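Local coordinates for protein LbaCas13a H328A (C2c2) (Lachnospiraceae bacterium NK4A179, PDB 5WLH) that binds a CRISPR guide RNA and, as a Cas13a enzyme, probably processes its precursor and cleaves RNA when directed by that guide, at residues 299-311 with 429-441. Sequence-based numbering, arbitrary orientation.
With nucleotides of chain B.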
ATOM      1  N   LEU A 299      14.904  30.292   5.246  1.00 23.10           N
ATOM      2  CA  LEU A 299      15.531  29.002   5.531  1.00 25.13           C
ATOM      3  C   LEU A 299      16.786  29.175   6.371  1.00 27.90           C
ATOM      4  O   LEU A 299      17.111  28.314   7.194  1.00 23.43           O
ATOM      5  CB  LEU A 299      15.901  28.265   4.246  1.00 27.15           C
ATOM      6  CG  LEU A 299      14.821  27.437   3.566  1.00 36.07           C
ATOM      7  CD1 LEU A 299      15.493  26.341   2.722  1.00 35.25           C
ATOM      8  CD2 LEU A 299      13.873  26.848   4.611  1.00 35.11           C
ATOM      9  N   ARG A 300      17.504  30.277   6.179  1.00 21.50           N
ATOM     10  CA  ARG A 300      18.689  30.508   6.999  1.00 23.36           C
ATOM     11  C   ARG A 300      18.329  30.711   8.461  1.00 23.52           C
ATOM     12  O   ARG A 300      19.039  30.228   9.347  1.00 27.43           O
ATOM     13  CB  ARG A 300      19.451  31.717   6.466  1.00 25.28           C
ATOM     14  CG  ARG A 300      20.734  32.012   7.226  1.00 30.96           C
ATOM     15  CD  ARG A 300      21.596  32.995   6.425  1.00 33.93           C
ATOM     16  NE  ARG A 300      21.925  32.476   5.101  1.00 38.73           N
ATOM     17  CZ  ARG A 300      21.389  32.921   3.970  1.00 38.58           C
ATOM     18  NH1 ARG A 300      20.499  33.902   3.993  1.00 41.74           N
ATOM     19  NH2 ARG A 300      21.745  32.382   2.816  1.00 38.84           N
ATOM     20  N   ARG A 301      17.247  31.440   8.740  1.00 23.29           N
ATOM     21  CA  ARG A 301      16.827  31.609  10.124  1.00 24.85           C
ATOM     22  C   ARG A 301      16.421  30.280  10.736  1.00 26.67           C
ATOM     23  O   ARG A 301      16.720  30.005  11.903  1.00 22.23           O
ATOM     24  CB  ARG A 301      15.677  32.603  10.215  1.00 22.05           C
ATOM     25  CG  ARG A 301      16.125  34.049   9.867  1.00 22.26           C
ATOM     26  CD  ARG A 301      14.941  34.961   9.678  1.00 27.20           C
ATOM     27  NE  ARG A 301      15.366  36.157   8.949  1.00 30.01           N
ATOM     28  CZ  ARG A 301      16.003  37.178   9.516  1.00 39.10           C
ATOM     29  NH1 ARG A 301      16.265  37.146  10.811  1.00 38.28           N
ATOM     30  NH2 ARG A 301      16.365  38.236   8.797  1.00 37.48           N
ATOM     31  N   MET A 302      15.728  29.444   9.963  1.00 26.01           N
ATOM     32  CA  MET A 302      15.385  28.118  10.469  1.00 20.25           C
ATOM     33  C   MET A 302      16.639  27.275  10.677  1.00 22.96           C
ATOM     34  O   MET A 302      16.741  26.535  11.663  1.00 25.26           O
ATOM     35  CB  MET A 302      14.422  27.430   9.497  1.00 20.66           C
ATOM     36  CG  MET A 302      13.809  26.177  10.055  1.00 23.77           C
ATOM     37  SD  MET A 302      12.639  25.433   8.876  1.00 23.38           S
ATOM     38  CE  MET A 302      13.772  24.677   7.731  1.00 23.13           C
ATOM     39  N   ARG A 303      17.618  27.398   9.775  1.00 22.63           N
ATOM     40  CA  ARG A 303      18.876  26.684   9.950  1.00 25.83           C
ATOM     41  C   ARG A 303      19.585  27.123  11.226  1.00 26.23           C
ATOM     42  O   ARG A 303      20.155  26.290  11.942  1.00 23.08           O
ATOM     43  CB  ARG A 303      19.772  26.905   8.733  1.00 24.82           C
ATOM     44  CG  ARG A 303      21.107  26.203   8.797  1.00 25.44           C
ATOM     45  CD  ARG A 303      20.934  24.685   8.789  1.00 28.67           C
ATOM     46  NE  ARG A 303      22.154  24.015   9.224  1.00 27.82           N
ATOM     47  CZ  ARG A 303      22.295  22.699   9.318  1.00 30.87           C
ATOM     48  NH1 ARG A 303      21.282  21.893   8.996  1.00 28.57           N
ATOM     49  NH2 ARG A 303      23.450  22.193   9.748  1.00 26.63           N
ATOM     50  N   ARG A 304      19.569  28.427  11.521  1.00 28.95           N
ATOM     51  CA  ARG A 304      20.206  28.905  12.750  1.00 27.25           C
ATOM     52  C   ARG A 304      19.542  28.307  13.984  1.00 27.52           C
ATOM     53  O   ARG A 304      20.212  28.018  14.984  1.00 26.49           O
ATOM     54  CB  ARG A 304      20.165  30.433  12.808  1.00 23.20           C
ATOM     55  CG  ARG A 304      21.154  31.078  11.864  1.00 26.72           C
ATOM     56  CD  ARG A 304      21.391  32.531  12.244  1.00 28.04           C
ATOM     57  NE  ARG A 304      22.083  33.256  11.183  1.00 28.77           N
ATOM     58  CZ  ARG A 304      21.463  33.979  10.263  1.00 32.28           C
ATOM     59  NH1 ARG A 304      20.137  34.067  10.280  1.00 28.16           N
ATOM     60  NH2 ARG A 304      22.166  34.618   9.336  1.00 32.86           N
ATOM     61  N   LEU A 305      18.223  28.117  13.944  1.00 23.79           N
ATOM     62  CA  LEU A 305      17.563  27.476  15.074  1.00 25.94           C
ATOM     63  C   LEU A 305      18.079  26.057  15.272  1.00 25.57           C
ATOM     64  O   LEU A 305      18.281  25.617  16.409  1.00 26.70           O
ATOM     65  CB  LEU A 305      16.054  27.462  14.882  1.00 23.74           C
ATOM     66  CG  LEU A 305      15.378  28.821  15.031  1.00 29.82           C
ATOM     67  CD1 LEU A 305      13.897  28.708  14.695  1.00 28.30           C
ATOM     68  CD2 LEU A 305      15.535  29.343  16.441  1.00 27.61           C
ATOM     69  N   VAL A 306      18.277  25.317  14.177  1.00 24.13           N
ATOM     70  CA  VAL A 306      18.814  23.961  14.295  1.00 25.25           C
ATOM     71  C   VAL A 306      20.232  24.009  14.846  1.00 28.85           C
ATOM     72  O   VAL A 306      20.606  23.228  15.731  1.00 25.12           O
ATOM     73  CB  VAL A 306      18.777  23.245  12.935  1.00 26.21           C
ATOM     74  CG1 VAL A 306      19.466  21.873  13.029  1.00 26.10           C
ATOM     75  CG2 VAL A 306      17.346  23.106  12.437  1.00 27.34           C
ATOM     76  N   VAL A 307      21.051  24.920  14.319  1.00 25.64           N
ATOM     77  CA  VAL A 307      22.421  25.020  14.811  1.00 26.84           C
ATOM     78  C   VAL A 307      22.420  25.370  16.296  1.00 27.15           C
ATOM     79  O   VAL A 307      23.155  24.768  17.095  1.00 30.33           O
ATOM     80  CB  VAL A 307      23.215  26.042  13.979  1.00 29.44           C
ATOM     81  CG1 VAL A 307      24.562  26.356  14.671  1.00 30.19           C
ATOM     82  CG2 VAL A 307      23.427  25.519  12.548  1.00 31.69           C
ATOM     83  N   LEU A 308      21.588  26.340  16.691  1.00 25.54           N
ATOM     84  CA  LEU A 308      21.479  26.711  18.099  1.00 28.42           C
ATOM     85  C   LEU A 308      21.096  25.516  18.962  1.00 32.02           C
ATOM     86  O   LEU A 308      21.674  25.295  20.034  1.00 30.06           O
ATOM     87  CB  LEU A 308      20.453  27.827  18.277  1.00 26.55           C
ATOM     88  CG  LEU A 308      19.988  28.028  19.717  1.00 28.84           C
ATOM     89  CD1 LEU A 308      21.117  28.628  20.553  1.00 28.23           C
ATOM     90  CD2 LEU A 308      18.731  28.896  19.787  1.00 27.84           C
ATOM     91  N   TYR A 309      20.109  24.744  18.512  1.00 26.33           N
ATOM     92  CA  TYR A 309      19.588  23.660  19.331  1.00 26.27           C
ATOM     93  C   TYR A 309      20.668  22.645  19.661  1.00 25.07           C
ATOM     94  O   TYR A 309      20.794  22.207  20.815  1.00 31.04           O
ATOM     95  CB  TYR A 309      18.423  22.986  18.605  1.00 23.17           C
ATOM     96  CG  TYR A 309      17.592  22.074  19.475  1.00 23.28           C
ATOM     97  CD1 TYR A 309      17.973  20.754  19.704  1.00 23.86           C
ATOM     98  CD2 TYR A 309      16.417  22.529  20.052  1.00 25.99           C
ATOM     99  CE1 TYR A 309      17.189  19.915  20.479  1.00 21.58           C
ATOM    100  CE2 TYR A 309      15.633  21.700  20.840  1.00 21.92           C
ATOM    101  CZ  TYR A 309      16.037  20.401  21.058  1.00 19.21           C
ATOM    102  OH  TYR A 309      15.243  19.592  21.827  1.00 23.72           O
ATOM    103  N   PHE A 310      21.465  22.266  18.671  1.00 22.22           N
ATOM    104  CA  PHE A 310      22.397  21.167  18.837  1.00 24.84           C
ATOM    105  C   PHE A 310      23.813  21.614  19.164  1.00 26.37           C
ATOM    106  O   PHE A 310      24.583  20.815  19.704  1.00 29.00           O
ATOM    107  CB  PHE A 310      22.444  20.311  17.567  1.00 26.03           C
ATOM    108  CG  PHE A 310      21.197  19.522  17.349  1.00 28.39           C
ATOM    109  CD1 PHE A 310      20.964  18.362  18.080  1.00 29.08           C
ATOM    110  CD2 PHE A 310      20.232  19.956  16.451  1.00 24.03           C
ATOM    111  CE1 PHE A 310      19.793  17.629  17.899  1.00 25.98           C
ATOM    112  CE2 PHE A 310      19.058  19.227  16.274  1.00 22.77           C
ATOM    113  CZ  PHE A 310      18.848  18.057  16.995  1.00 25.30           C
ATOM    114  N   TYR A 311      24.179  22.847  18.837  1.00 26.01           N
ATOM    115  CA  TYR A 311      25.560  23.280  18.997  1.00 27.99           C
ATOM    116  C   TYR A 311      25.703  24.479  19.913  1.00 32.10           C
ATOM    117  O   TYR A 311      26.834  24.875  20.209  1.00 38.43           O
ATOM    118  CB  TYR A 311      26.196  23.576  17.631  1.00 27.64           C
ATOM    119  CG  TYR A 311      26.139  22.368  16.726  1.00 33.71           C
ATOM    120  CD1 TYR A 311      27.082  21.352  16.824  1.00 32.49           C
ATOM    121  CD2 TYR A 311      25.106  22.220  15.800  1.00 30.23           C
ATOM    122  CE1 TYR A 311      27.003  20.219  16.002  1.00 35.96           C
ATOM    123  CE2 TYR A 311      25.030  21.115  14.976  1.00 31.47           C
ATOM    124  CZ  TYR A 311      25.973  20.112  15.085  1.00 37.09           C
ATOM    125  OH  TYR A 311      25.872  19.014  14.257  1.00 37.51           O
ATOM    126  N   THR A 429      26.103  14.059  17.133  1.00 26.29           N
ATOM    127  CA  THR A 429      25.306  15.282  17.107  1.00 27.47           C
ATOM    128  C   THR A 429      24.950  15.681  15.682  1.00 26.98           C
ATOM    129  O   THR A 429      23.821  16.123  15.415  1.00 25.81           O
ATOM    130  CB  THR A 429      26.058  16.409  17.811  1.00 29.55           C
ATOM    131  OG1 THR A 429      26.330  16.004  19.154  1.00 29.04           O
ATOM    132  CG2 THR A 429      25.202  17.671  17.850  1.00 27.84           C
ATOM    133  N   GLY A 430      25.896  15.527  14.753  1.00 24.65           N
ATOM    134  CA  GLY A 430      25.648  15.922  13.372  1.00 24.35           C
ATOM    135  C   GLY A 430      24.692  14.998  12.643  1.00 27.05           C
ATOM    136  O   GLY A 430      24.042  15.409  11.676  1.00 27.43           O
ATOM    137  N   TYR A 431      24.619  13.733  13.057  1.00 25.76           N
ATOM    138  CA  TYR A 431      23.548  12.883  12.546  1.00 27.49           C
ATOM    139  C   TYR A 431      22.195  13.463  12.930  1.00 22.36           C
ATOM    140  O   TYR A 431      21.284  13.565  12.099  1.00 25.06           O
ATOM    141  CB  TYR A 431      23.681  11.462  13.094  1.00 26.07           C
ATOM    142  CG  TYR A 431      22.454  10.620  12.827  1.00 22.11           C
ATOM    143  CD1 TYR A 431      22.313   9.936  11.632  1.00 23.81           C
ATOM    144  CD2 TYR A 431      21.431  10.523  13.769  1.00 23.87           C
ATOM    145  CE1 TYR A 431      21.178   9.156  11.376  1.00 24.76           C
ATOM    146  CE2 TYR A 431      20.300   9.761  13.524  1.00 25.75           C
ATOM    147  CZ  TYR A 431      20.188   9.080  12.330  1.00 25.42           C
ATOM    148  OH  TYR A 431      19.076   8.318  12.105  1.00 26.00           O
ATOM    149  N   LEU A 432      22.048  13.836  14.200  1.00 20.90           N
ATOM    150  CA  LEU A 432      20.773  14.333  14.698  1.00 23.77           C
ATOM    151  C   LEU A 432      20.436  15.697  14.117  1.00 24.73           C
ATOM    152  O   LEU A 432      19.284  15.951  13.739  1.00 22.68           O
ATOM    153  CB  LEU A 432      20.809  14.410  16.217  1.00 25.86           C
ATOM    154  CG  LEU A 432      21.007  13.055  16.878  1.00 28.80           C
ATOM    155  CD1 LEU A 432      21.196  13.254  18.353  1.00 30.37           C
ATOM    156  CD2 LEU A 432      19.804  12.151  16.599  1.00 26.60           C
ATOM    157  N   SER A 433      21.408  16.611  14.079  1.00 23.36           N
ATOM    158  CA  SER A 433      21.097  17.937  13.568  1.00 20.68           C
ATOM    159  C   SER A 433      20.617  17.857  12.128  1.00 23.54           C
ATOM    160  O   SER A 433      19.673  18.557  11.748  1.00 24.73           O
ATOM    161  CB  SER A 433      22.304  18.878  13.701  1.00 20.78           C
ATOM    162  OG  SER A 433      23.389  18.481  12.904  1.00 26.13           O
ATOM    163  N   GLU A 434      21.228  16.986  11.319  1.00 22.14           N
ATOM    164  CA  GLU A 434      20.831  16.921   9.920  1.00 22.98           C
ATOM    165  C   GLU A 434      19.547  16.120   9.733  1.00 22.16           C
ATOM    166  O   GLU A 434      18.744  16.457   8.858  1.00 23.05           O
ATOM    167  CB  GLU A 434      21.982  16.372   9.087  1.00 24.92           C
ATOM    168  CG  GLU A 434      23.225  17.285   9.188  1.00 28.44           C
ATOM    169  CD  GLU A 434      22.846  18.754   9.323  1.00 31.79           C
ATOM    170  OE1 GLU A 434      23.237  19.387  10.332  1.00 28.34           O
ATOM    171  OE2 GLU A 434      22.137  19.279   8.427  1.00 29.88           O
ATOM    172  N   LYS A 435      19.301  15.101  10.563  1.00 21.14           N
ATOM    173  CA  LYS A 435      17.983  14.473  10.525  1.00 20.57           C
ATOM    174  C   LYS A 435      16.897  15.483  10.866  1.00 22.88           C
ATOM    175  O   LYS A 435      15.850  15.521  10.213  1.00 22.81           O
ATOM    176  CB  LYS A 435      17.909  13.307  11.500  1.00 20.34           C
ATOM    177  CG  LYS A 435      18.504  12.026  10.975  1.00 25.58           C
ATOM    178  CD  LYS A 435      17.726  11.537   9.762  1.00 25.95           C
ATOM    179  CE  LYS A 435      18.344  10.246   9.251  1.00 24.96           C
ATOM    180  NZ  LYS A 435      17.813   9.857   7.921  1.00 27.97           N
ATOM    181  N   ILE A 436      17.126  16.304  11.897  1.00 20.15           N
ATOM    182  CA  ILE A 436      16.127  17.291  12.309  1.00 21.18           C
ATOM    183  C   ILE A 436      15.963  18.374  11.243  1.00 20.28           C
ATOM    184  O   ILE A 436      14.844  18.822  10.966  1.00 21.14           O
ATOM    185  CB  ILE A 436      16.491  17.890  13.686  1.00 19.87           C
ATOM    186  CG1 ILE A 436      15.823  17.083  14.807  1.00 21.45           C
ATOM    187  CG2 ILE A 436      16.059  19.342  13.802  1.00 22.05           C
ATOM    188  CD1 ILE A 436      16.189  15.606  14.791  1.00 20.80           C
ATOM    189  N   TRP A 437      17.068  18.826  10.652  1.00 19.74           N
ATOM    190  CA  TRP A 437      16.994  19.787   9.552  1.00 20.82           C
ATOM    191  C   TRP A 437      16.089  19.272   8.440  1.00 21.31           C
ATOM    192  O   TRP A 437      15.172  19.970   7.986  1.00 19.18           O
ATOM    193  CB  TRP A 437      18.405  20.059   9.021  1.00 22.01           C
ATOM    194  CG  TRP A 437      18.532  20.892   7.752  1.00 23.69           C
ATOM    195  CD1 TRP A 437      19.083  20.493   6.578  1.00 24.87           C
ATOM    196  CD2 TRP A 437      18.151  22.269   7.564  1.00 24.16           C
ATOM    197  NE1 TRP A 437      19.058  21.518   5.661  1.00 25.77           N
ATOM    198  CE2 TRP A 437      18.504  22.624   6.245  1.00 25.04           C
ATOM    199  CE3 TRP A 437      17.562  23.234   8.380  1.00 22.89           C
ATOM    200  CZ2 TRP A 437      18.265  23.906   5.714  1.00 26.59           C
ATOM    201  CZ3 TRP A 437      17.320  24.513   7.847  1.00 22.21           C
ATOM    202  CH2 TRP A 437      17.673  24.827   6.532  1.00 21.35           C
ATOM    203  N   LYS A 438      16.329  18.040   7.993  1.00 18.06           N
ATOM    204  CA  LYS A 438      15.481  17.490   6.945  1.00 20.22           C
ATOM    205  C   LYS A 438      14.060  17.261   7.447  1.00 20.76           C
ATOM    206  O   LYS A 438      13.116  17.291   6.648  1.00 20.41           O
ATOM    207  CB  LYS A 438      16.063  16.196   6.410  1.00 19.74           C
ATOM    208  CG  LYS A 438      17.387  16.388   5.661  1.00 24.94           C
ATOM    209  CD  LYS A 438      17.892  15.069   5.124  1.00 30.51           C
ATOM    210  CE  LYS A 438      19.236  15.231   4.414  1.00 35.19           C
ATOM    211  NZ  LYS A 438      20.343  15.159   5.412  1.00 40.94           N
ATOM    212  N   ASP A 439      13.905  17.002   8.751  1.00 21.88           N
ATOM    213  CA  ASP A 439      12.593  16.847   9.380  1.00 20.74           C
ATOM    214  C   ASP A 439      11.807  18.154   9.342  1.00 21.93           C
ATOM    215  O   ASP A 439      10.589  18.158   9.096  1.00 18.83           O
ATOM    216  CB  ASP A 439      12.814  16.364  10.821  1.00 19.44           C
ATOM    217  CG  ASP A 439      11.571  15.841  11.503  1.00 26.75           C
ATOM    218  OD1 ASP A 439      10.463  15.779  10.896  1.00 24.87           O
ATOM    219  OD2 ASP A 439      11.729  15.466  12.699  1.00 26.02           O
ATOM    220  N   LEU A 440      12.491  19.282   9.568  1.00 17.40           N
ATOM    221  CA  LEU A 440      11.827  20.576   9.473  1.00 21.24           C
ATOM    222  C   LEU A 440      11.403  20.861   8.043  1.00 20.26           C
ATOM    223  O   LEU A 440      10.304  21.371   7.799  1.00 20.80           O
ATOM    224  CB  LEU A 440      12.764  21.682   9.963  1.00 22.11           C
ATOM    225  CG  LEU A 440      13.119  21.616  11.444  1.00 24.16           C
ATOM    226  CD1 LEU A 440      13.851  22.891  11.862  1.00 23.93           C
ATOM    227  CD2 LEU A 440      11.890  21.406  12.304  1.00 24.94           C
ATOM    228  N   ILE A 441      12.284  20.577   7.092  1.00 19.22           N
ATOM    229  CA  ILE A 441      11.939  20.781   5.693  1.00 19.33           C
ATOM    230  C   ILE A 441      10.803  19.842   5.299  1.00 19.59           C
ATOM    231  O   ILE A 441       9.878  20.230   4.577  1.00 19.75           O
ATOM    232  CB  ILE A 441      13.192  20.591   4.828  1.00 18.91           C
ATOM    233  CG1 ILE A 441      14.189  21.725   5.129  1.00 17.87           C
ATOM    234  CG2 ILE A 441      12.846  20.590   3.359  1.00 22.82           C
ATOM    235  CD1 ILE A 441      15.553  21.461   4.522  1.00 22.88           C
TER
ATOM    236  P     G B   5      18.404   6.439   6.553  1.00 22.54           P
ATOM    237  OP1   G B   5      16.933   6.213   6.607  1.00 22.98           O
ATOM    238  OP2   G B   5      19.000   7.586   7.289  1.00 21.61           O
ATOM    239  O5'   G B   5      19.148   5.145   7.069  1.00 20.97           O
ATOM    240  C5'   G B   5      18.829   3.858   6.577  1.00 19.35           C
ATOM    241  C4'   G B   5      19.761   2.838   7.186  1.00 24.59           C
ATOM    242  O4'   G B   5      21.110   3.081   6.700  1.00 23.28           O
ATOM    243  C3'   G B   5      19.906   2.894   8.702  1.00 24.28           C
ATOM    244  O3'   G B   5      18.861   2.222   9.386  1.00 22.93           O
ATOM    245  C2'   G B   5      21.266   2.240   8.920  1.00 22.80           C
ATOM    246  O2'   G B   5      21.147   0.831   8.791  1.00 25.95           O
ATOM    247  C1'   G B   5      22.049   2.784   7.722  1.00 23.48           C
ATOM    248  N9    G B   5      22.749   4.034   8.065  1.00 27.52           N
ATOM    249  C8    G B   5      22.262   5.315   7.954  1.00 29.74           C
ATOM    250  N7    G B   5      23.114   6.235   8.333  1.00 31.39           N
ATOM    251  C5    G B   5      24.235   5.505   8.717  1.00 28.48           C
ATOM    252  C6    G B   5      25.479   5.959   9.226  1.00 31.48           C
ATOM    253  O6    G B   5      25.824   7.128   9.436  1.00 30.29           O
ATOM    254  N1    G B   5      26.327   4.891   9.498  1.00 27.25           N
ATOM    255  C2    G B   5      26.018   3.561   9.303  1.00 32.24           C
ATOM    256  N2    G B   5      26.967   2.672   9.615  1.00 29.38           N
ATOM    257  N3    G B   5      24.856   3.112   8.833  1.00 26.11           N
ATOM    258  C4    G B   5      24.024   4.148   8.571  1.00 28.37           C
ATOM    259  P     A B   4      20.498  11.223   3.915  1.00 30.12           P
ATOM    260  OP1   A B   4      19.076  11.673   4.017  1.00 28.16           O
ATOM    261  OP2   A B   4      21.512  11.695   4.894  1.00 28.65           O
ATOM    262  O5'   A B   4      20.528   9.637   3.966  1.00 29.02           O
ATOM    263  C5'   A B   4      19.718   8.869   3.092  1.00 27.04           C
ATOM    264  C4'   A B   4      20.090   7.420   3.186  1.00 25.63           C
ATOM    265  O4'   A B   4      21.461   7.242   2.754  1.00 23.42           O
ATOM    266  C3'   A B   4      20.071   6.840   4.585  1.00 25.16           C
ATOM    267  O3'   A B   4      18.771   6.472   4.994  1.00 21.14           O
ATOM    268  C2'   A B   4      21.029   5.665   4.467  1.00 21.61           C
ATOM    269  O2'   A B   4      20.409   4.583   3.782  1.00 21.17           O
ATOM    270  C1'   A B   4      22.087   6.251   3.539  1.00 23.14           C
ATOM    271  N9    A B   4      23.188   6.893   4.280  1.00 21.11           N
ATOM    272  C8    A B   4      23.421   8.226   4.514  1.00 29.74           C
ATOM    273  N7    A B   4      24.528   8.448   5.192  1.00 29.80           N
ATOM    274  C5    A B   4      25.054   7.178   5.396  1.00 29.57           C
ATOM    275  C6    A B   4      26.209   6.696   6.053  1.00 32.74           C
ATOM    276  N6    A B   4      27.115   7.472   6.650  1.00 34.45           N
ATOM    277  N1    A B   4      26.413   5.361   6.052  1.00 30.16           N
ATOM    278  C2    A B   4      25.524   4.558   5.462  1.00 30.91           C
ATOM    279  N3    A B   4      24.403   4.893   4.822  1.00 27.10           N
ATOM    280  C4    A B   4      24.230   6.216   4.839  1.00 25.00           C
ATOM    281  P     A B   3      23.251  15.909   2.809  1.00 43.03           P
ATOM    282  OP1   A B   3      22.404  15.436   3.937  1.00 43.63           O
ATOM    283  OP2   A B   3      24.546  16.587   3.071  1.00 37.66           O
ATOM    284  O5'   A B   3      23.610  14.714   1.832  1.00 39.22           O
ATOM    285  C5'   A B   3      23.644  13.403   2.306  1.00 33.67           C
ATOM    286  C4'   A B   3      22.949  12.484   1.347  1.00 30.62           C
ATOM    287  O4'   A B   3      23.943  11.921   0.452  1.00 30.45           O
ATOM    288  C3'   A B   3      22.309  11.291   2.034  1.00 31.80           C
ATOM    289  O3'   A B   3      20.975  11.562   2.425  1.00 26.72           O
ATOM    290  C2'   A B   3      22.461  10.179   1.018  1.00 28.73           C
ATOM    291  O2'   A B   3      21.494  10.326  -0.011  1.00 26.41           O
ATOM    292  C1'   A B   3      23.825  10.526   0.423  1.00 28.99           C
ATOM    293  N9    A B   3      24.947   9.997   1.218  1.00 28.75           N
ATOM    294  C8    A B   3      25.932  10.737   1.851  1.00 32.74           C
ATOM    295  N7    A B   3      26.829  10.002   2.468  1.00 29.73           N
ATOM    296  C5    A B   3      26.403   8.697   2.225  1.00 30.84           C
ATOM    297  C6    A B   3      26.931   7.446   2.588  1.00 28.92           C
ATOM    298  N6    A B   3      28.031   7.318   3.335  1.00 31.08           N
ATOM    299  N1    A B   3      26.284   6.328   2.176  1.00 25.22           N
ATOM    300  C2    A B   3      25.178   6.476   1.434  1.00 26.99           C
ATOM    301  N3    A B   3      24.593   7.602   1.027  1.00 27.11           N
ATOM    302  C4    A B   3      25.257   8.682   1.455  1.00 28.41           C
TER
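Arg303 meets Glu434 end-on in a buried two-pronged salt bridge, NH1 to OE2 at 2.8 Å and NH2 to OE1 at 2.9 Å; NH2 also pairs with Asp330. Its chain, bent at chi2 (65°), runs over one face of the Trp437 indole: CD makes a CH-pi contact with the six-membered ring, and the guanidinium stands edge-on, NH1 3.2 Å from Trp437 CG and CZ over the five-membered ring, a cation-pi contact. Glu434 OE1 also accepts from Ser433 OG, across the carboxylate plane from Arg303 NH2, and Ser433 OG accepts a 2.9 Å hydrogen bond from Tyr311 OH. Were Glu434 an alanine, Arg303 NH1 would probably lose its carboxylate mate and the Ser433 hydroxyl its acceptor, leaving it less constrained beside Tyr311. Beside this polar cluster, Ser433 CA lies over a face of the Phe310 ring. Knobs-into-holes packing runs both ways, Val306 and Phe310 into 429-441 and Trp437 into 299-311. The segment axes approach to 9.9 Å at 150°, an antiparallel helix pair. Remote from 299-311, Lys435 and Lys438 hydrogen-bond phosphates of G5 and A3 of RNA chain B, while helix 398-417 packs against Met302 and Phe310 and helix 327-335 against Arg303 and Glu434.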